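Local coordinates for prephenate dehydratase (Arthrobacter aurescens, PDB 3MWB), which probably catalyses the conversion of prephenate to phenylpyruvate, carbon dioxide and water in L-phenylalanine biosynthesis, and binds L-phenylalanine in its ACT domain, at residues Thr8-Gly13 against Gly50-Ala55; Glu45-Gly50 against Val187-Ala192. All coordinates share one frame; numbering follows the deposited sequence.

Contact 1: residues Thr8-Gly13 against Gly50-Ala55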
loop_
_atom_site.group_PDB
_atom_site.type_symbol
_atom_site.label_atom_id
_atom_site.label_comp_id
_atom_site.label_asym_id
_atom_site.label_seq_id
_atom_site.Cartn_x
_atom_site.Cartn_y
_atom_site.Cartn_z
ATOM N N THR A 8 24.155 -13.180 -37.618
ATOM C CA THR A 8 25.394 -12.939 -36.897
ATOM C C THR A 8 25.127 -12.755 -35.408
ATOM O O THR A 8 24.329 -11.921 -35.020
ATOM C CB THR A 8 26.109 -11.668 -37.433
ATOM O OG1 THR A 8 26.264 -11.759 -38.856
ATOM C CG2 THR A 8 27.480 -11.496 -36.794
ATOM N N TYR A 9 25.806 -13.535 -34.588
ATOM C CA TYR A 9 25.731 -13.371 -33.157
ATOM C C TYR A 9 27.038 -12.857 -32.620
ATOM O O TYR A 9 28.107 -13.213 -33.124
ATOM C CB TYR A 9 25.448 -14.710 -32.495
ATOM C CG TYR A 9 24.093 -15.270 -32.791
ATOM C CD1 TYR A 9 22.938 -14.577 -32.431
ATOM C CD2 TYR A 9 23.955 -16.508 -33.422
ATOM C CE1 TYR A 9 21.685 -15.096 -32.701
ATOM C CE2 TYR A 9 22.699 -17.033 -33.698
ATOM C CZ TYR A 9 21.573 -16.323 -33.332
ATOM O OH TYR A 9 20.330 -16.842 -33.590
ATOM N N THR A 10 26.954 -12.022 -31.595
ATOM C CA THR A 10 28.083 -11.760 -30.753
ATOM C C THR A 10 27.828 -12.422 -29.389
ATOM O O THR A 10 26.712 -12.839 -29.089
ATOM C CB THR A 10 28.365 -10.259 -30.582
ATOM O OG1 THR A 10 27.265 -9.626 -29.917
ATOM C CG2 THR A 10 28.595 -9.584 -31.956
ATOM N N PHE A 11 28.878 -12.526 -28.591
ATOM C CA PHE A 11 28.798 -13.078 -27.248
ATOM C C PHE A 11 30.015 -12.631 -26.481
ATOM O O PHE A 11 31.011 -12.179 -27.075
ATOM C CB PHE A 11 28.697 -14.609 -27.249
ATOM C CG PHE A 11 29.890 -15.317 -27.838
ATOM C CD1 PHE A 11 30.039 -15.438 -29.218
ATOM C CD2 PHE A 11 30.857 -15.882 -27.012
ATOM C CE1 PHE A 11 31.120 -16.105 -29.750
ATOM C CE2 PHE A 11 31.949 -16.554 -27.541
ATOM C CZ PHE A 11 32.085 -16.664 -28.908
ATOM N N LEU A 12 29.927 -12.749 -25.159
ATOM C CA LEU A 12 31.035 -12.421 -24.291
ATOM C C LEU A 12 32.118 -13.482 -24.499
ATOM O O LEU A 12 31.906 -14.657 -24.224
ATOM C CB LEU A 12 30.583 -12.376 -22.825
ATOM C CG LEU A 12 31.628 -11.950 -21.782
ATOM C CD1 LEU A 12 32.151 -10.530 -22.026
ATOM C CD2 LEU A 12 31.058 -12.058 -20.366
ATOM N N GLY A 13 33.256 -13.055 -25.032
ATOM C CA GLY A 13 34.338 -13.972 -25.341
ATOM C C GLY A 13 35.242 -14.179 -24.147
ATOM O O GLY A 13 34.952 -13.680 -23.048
ATOM N N GLY A 50 24.002 -2.168 -35.788
ATOM C CA GLY A 50 23.452 -2.813 -36.982
ATOM C C GLY A 50 24.333 -3.895 -37.584
ATOM O O GLY A 50 24.069 -4.344 -38.691
ATOM N N GLU A 51 25.366 -4.319 -36.858
ATOM C CA GLU A 51 26.394 -5.217 -37.413
ATOM C C GLU A 51 26.320 -6.641 -36.869
ATOM O O GLU A 51 27.132 -7.472 -37.233
ATOM C CB GLU A 51 27.797 -4.683 -37.117
ATOM C CG GLU A 51 28.081 -3.277 -37.613
ATOM C CD GLU A 51 28.410 -3.219 -39.078
ATOM O OE1 GLU A 51 27.559 -3.597 -39.923
ATOM O OE2 GLU A 51 29.528 -2.759 -39.386
ATOM N N ALA A 52 25.386 -6.896 -35.956
ATOM C CA ALA A 52 25.106 -8.251 -35.491
ATOM C C ALA A 52 23.620 -8.347 -35.231
ATOM O O ALA A 52 22.974 -7.352 -34.911
ATOM C CB ALA A 52 25.895 -8.575 -34.214
ATOM N N ASP A 53 23.067 -9.535 -35.360
ATOM C CA ASP A 53 21.638 -9.685 -35.141
ATOM C C ASP A 53 21.274 -9.732 -33.667
ATOM O O ASP A 53 20.277 -9.156 -33.271
ATOM C CB ASP A 53 21.118 -10.906 -35.869
ATOM C CG ASP A 53 21.230 -10.752 -37.359
ATOM O OD1 ASP A 53 20.539 -9.861 -37.907
ATOM O OD2 ASP A 53 22.029 -11.493 -37.972
ATOM N N ALA A 54 22.074 -10.426 -32.867
ATOM C CA ALA A 54 21.765 -10.586 -31.457
ATOM C C ALA A 54 23.051 -10.833 -30.693
ATOM O O ALA A 54 24.044 -11.287 -31.270
ATOM C CB ALA A 54 20.791 -11.735 -31.265
ATOM N N ALA A 55 23.030 -10.546 -29.394
ATOM C CA ALA A 55 24.198 -10.730 -28.553
ATOM C C ALA A 55 23.820 -11.627 -27.380
ATOM O O ALA A 55 22.797 -11.401 -26.753
ATOM C CB ALA A 55 24.683 -9.387 -28.039
#
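Strand 8-12 and the start of strand 54-60 run parallel as neighbours in the mixed sheet of a prephenate dehydratase domain of the periplasmic-binding-protein type, joining through Thr-8, Tyr-9 and Thr-10. Following the second segment, Glu-51 brushes Thr-8 CG2 with its carbonyl oxygen alone. Ala-52 is buried, and its CB abuts CG2 of Thr-10 at 3.7 Å. Asp-53 then grips Thr-8 twice. Its N-H bonds to Thr-8 O (2.7 Å). Its OD2 takes the N-H of Thr-8 at 2.7 Å through the anti lone pair, with an angle of 159° at the hydrogen. Holding CG anti to its own carbonyl carbon (chi1 -65°) sets the carboxylate beside the Asp-53 N, which lets both groups reach one residue. Thr-8 O also receives a weak, long bond from Ala-54 N. Regular pairing begins at Ala-54, whose O accepts Thr-10 N at 3.0 Å and a CA-H contact from Tyr-9. The same oxygen lies near the plane of the Tyr-9 ring, at its edge, while Ala-54 CB packs against Tyr-9 CD1 at 3.7 Å; Leu-186 of strand 181-188 touches both side chains. Ala-55 lies on the sheet face that meets helix 40-48, together with Thr-10, and its CA approaches Thr-10 O in a second CA-H...O contact. Thr-10 OG1, placed between its backbone N and carbonyl carbon (chi1 64°), hydrogen-bonds Ala-43 O of that helix and sits 3.2 Å from Ala-55 CB.

Contact 2: residues Glu45-Gly50 against Val187-Ala192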
loop_
_atom_site.group_PDB
_atom_site.type_symbol
_atom_site.label_atom_id
_atom_site.label_comp_id
_atom_site.label_asym_id
_atom_site.label_seq_id
_atom_site.Cartn_x
_atom_site.Cartn_y
_atom_site.Cartn_z
ATOM N N GLU A 45 27.182 -3.351 -28.359
ATOM C CA GLU A 45 27.522 -2.278 -29.268
ATOM C C GLU A 45 27.347 -2.749 -30.707
ATOM O O GLU A 45 26.743 -2.051 -31.522
ATOM C CB GLU A 45 28.982 -1.957 -29.062
ATOM C CG GLU A 45 29.363 -0.555 -29.177
ATOM C CD GLU A 45 30.763 -0.363 -28.642
ATOM O OE1 GLU A 45 31.693 -0.194 -29.464
ATOM O OE2 GLU A 45 30.934 -0.425 -27.397
ATOM N N ARG A 46 27.860 -3.940 -31.008
ATOM C CA ARG A 46 27.784 -4.462 -32.372
ATOM C C ARG A 46 26.326 -4.623 -32.814
ATOM O O ARG A 46 25.975 -4.296 -33.953
ATOM C CB ARG A 46 28.583 -5.773 -32.527
ATOM N N VAL A 47 25.473 -5.088 -31.905
ATOM C CA VAL A 47 24.044 -5.231 -32.181
ATOM C C VAL A 47 23.412 -3.852 -32.424
ATOM O O VAL A 47 22.732 -3.625 -33.429
ATOM C CB VAL A 47 23.301 -5.975 -31.009
ATOM C CG1 VAL A 47 21.807 -5.952 -31.214
ATOM C CG2 VAL A 47 23.813 -7.424 -30.879
ATOM N N ARG A 48 23.659 -2.933 -31.496
ATOM C CA ARG A 48 23.163 -1.556 -31.618
ATOM C C ARG A 48 23.570 -0.863 -32.934
ATOM O O ARG A 48 22.772 -0.121 -33.511
ATOM C CB ARG A 48 23.602 -0.740 -30.410
ATOM C CG ARG A 48 22.867 -1.142 -29.150
ATOM C CD ARG A 48 23.599 -0.747 -27.874
ATOM N NE ARG A 48 22.627 -0.502 -26.810
ATOM C CZ ARG A 48 22.884 -0.607 -25.507
ATOM N NH1 ARG A 48 24.083 -0.978 -25.093
ATOM N NH2 ARG A 48 21.928 -0.351 -24.619
ATOM N N ALA A 49 24.797 -1.114 -33.397
ATOM C CA ALA A 49 25.338 -0.503 -34.612
ATOM C C ALA A 49 24.800 -1.116 -35.900
ATOM O O ALA A 49 25.119 -0.639 -36.988
ATOM C CB ALA A 49 26.880 -0.553 -34.611
ATOM N N GLY A 50 24.002 -2.168 -35.788
ATOM C CA GLY A 50 23.452 -2.813 -36.982
ATOM C C GLY A 50 24.333 -3.895 -37.584
ATOM O O GLY A 50 24.069 -4.344 -38.691
ATOM N N VAL A 187 19.963 -10.691 -26.895
ATOM C CA VAL A 187 19.446 -9.344 -27.004
ATOM C C VAL A 187 19.551 -8.805 -28.432
ATOM O O VAL A 187 20.609 -8.871 -29.021
ATOM C CB VAL A 187 20.207 -8.427 -26.034
ATOM C CG1 VAL A 187 19.636 -7.039 -26.084
ATOM C CG2 VAL A 187 20.117 -9.001 -24.596
ATOM N N SER A 188 18.462 -8.264 -28.977
ATOM C CA SER A 188 18.484 -7.693 -30.327
ATOM C C SER A 188 18.008 -6.246 -30.313
ATOM O O SER A 188 17.596 -5.733 -29.264
ATOM C CB SER A 188 17.597 -8.513 -31.263
ATOM O OG SER A 188 18.004 -9.864 -31.296
ATOM N N ARG A 189 18.058 -5.594 -31.473
ATOM C CA ARG A 189 17.403 -4.304 -31.663
ATOM C C ARG A 189 15.876 -4.545 -31.610
ATOM O O ARG A 189 15.434 -5.663 -31.874
ATOM C CB ARG A 189 17.787 -3.693 -33.028
ATOM C CG ARG A 189 19.277 -3.330 -33.173
ATOM C CD ARG A 189 19.605 -2.665 -34.530
ATOM N NE ARG A 189 19.333 -3.509 -35.706
ATOM C CZ ARG A 189 20.071 -4.550 -36.110
ATOM N NH1 ARG A 189 21.160 -4.936 -35.448
ATOM N NH2 ARG A 189 19.705 -5.224 -37.184
ATOM N N PRO A 190 15.071 -3.501 -31.279
ATOM C CA PRO A 190 13.611 -3.669 -31.207
ATOM C C PRO A 190 13.032 -4.018 -32.563
ATOM O O PRO A 190 13.469 -3.481 -33.569
ATOM C CB PRO A 190 13.103 -2.272 -30.803
ATOM C CG PRO A 190 14.258 -1.553 -30.285
ATOM C CD PRO A 190 15.472 -2.115 -30.968
ATOM N N GLY A 191 12.073 -4.932 -32.579
ATOM C CA GLY A 191 11.307 -5.262 -33.786
ATOM C C GLY A 191 9.935 -5.686 -33.298
ATOM O O GLY A 191 9.402 -5.082 -32.369
ATOM N N ALA A 192 9.378 -6.748 -33.864
ATOM C CA ALA A 192 8.075 -7.226 -33.398
ATOM C C ALA A 192 8.191 -7.951 -32.071
ATOM O O ALA A 192 9.201 -8.593 -31.805
ATOM C CB ALA A 192 7.448 -8.155 -34.456
#
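Arg-189 reaches back to the C-terminal end of helix 40-48 and hydrogen-bonds Val-47 O through NH1 (2.9 Å, 155° at the hydrogen). The donor approaches in the carbonyl plane, on a lone pair, and the oxygen lies only 11° out of the guanidinium plane. Gly-50 CA covers one face of that group, 3.5 Å from NH1. CG and CD of Arg-189 lie beside Val-47 O, each at 3.5 Å, and the bend at chi3 (-61°) turns the guanidinium back toward the same oxygen. Val-47 CG1, anti to its backbone N, packs on Val-187 O at 3.8 Å and on Ser-188 CA at 3.9 Å.

Val-47 O has a second donor, Gly-50 N, whose bond belongs to the Schellman motif that ends the helix at positive phi. The oxygen thus accepts from both the helix's own backbone cap and Arg-189 NH1, which also bonds Ala-52 O in the following loop. Further out, Arg-48 bonds the carbonyls of Ala-73 and Gln-78 through NH2, and Ser-188 OG bonds Asp-53 O. Through Val-47 the helix end packs on Ala-55 of strand 54-60 as well as on the end of strand 181-188, which lies between strands 54-60 and 81-89.

Overall arrangement
Contacts 1 and 2 lie about 9 Å apart, centre to centre, and share Gly-50, where helix 40-48 gives way to the loop leading into strand 54-60. Along the chain their segments alternate: 8-13, 45-50, 50-55, 187-192. Contact 1 pairs two parallel strands of the mixed sheet; contact 2 sets the helix end against strand 181-188, the antiparallel neighbour of strand 54-60. The two meet directly, Ala-55 O lying 2.9 Å from Val-187 N in a probable hydrogen bond. Helix 40-48 lies on the crossover between parallel strands 33-37 and 54-60, and both contacts lie near its C-terminal end. They tie early chain segments to strand 181-188, the last of this sheet along the chain, away from the phenylalanine pocket.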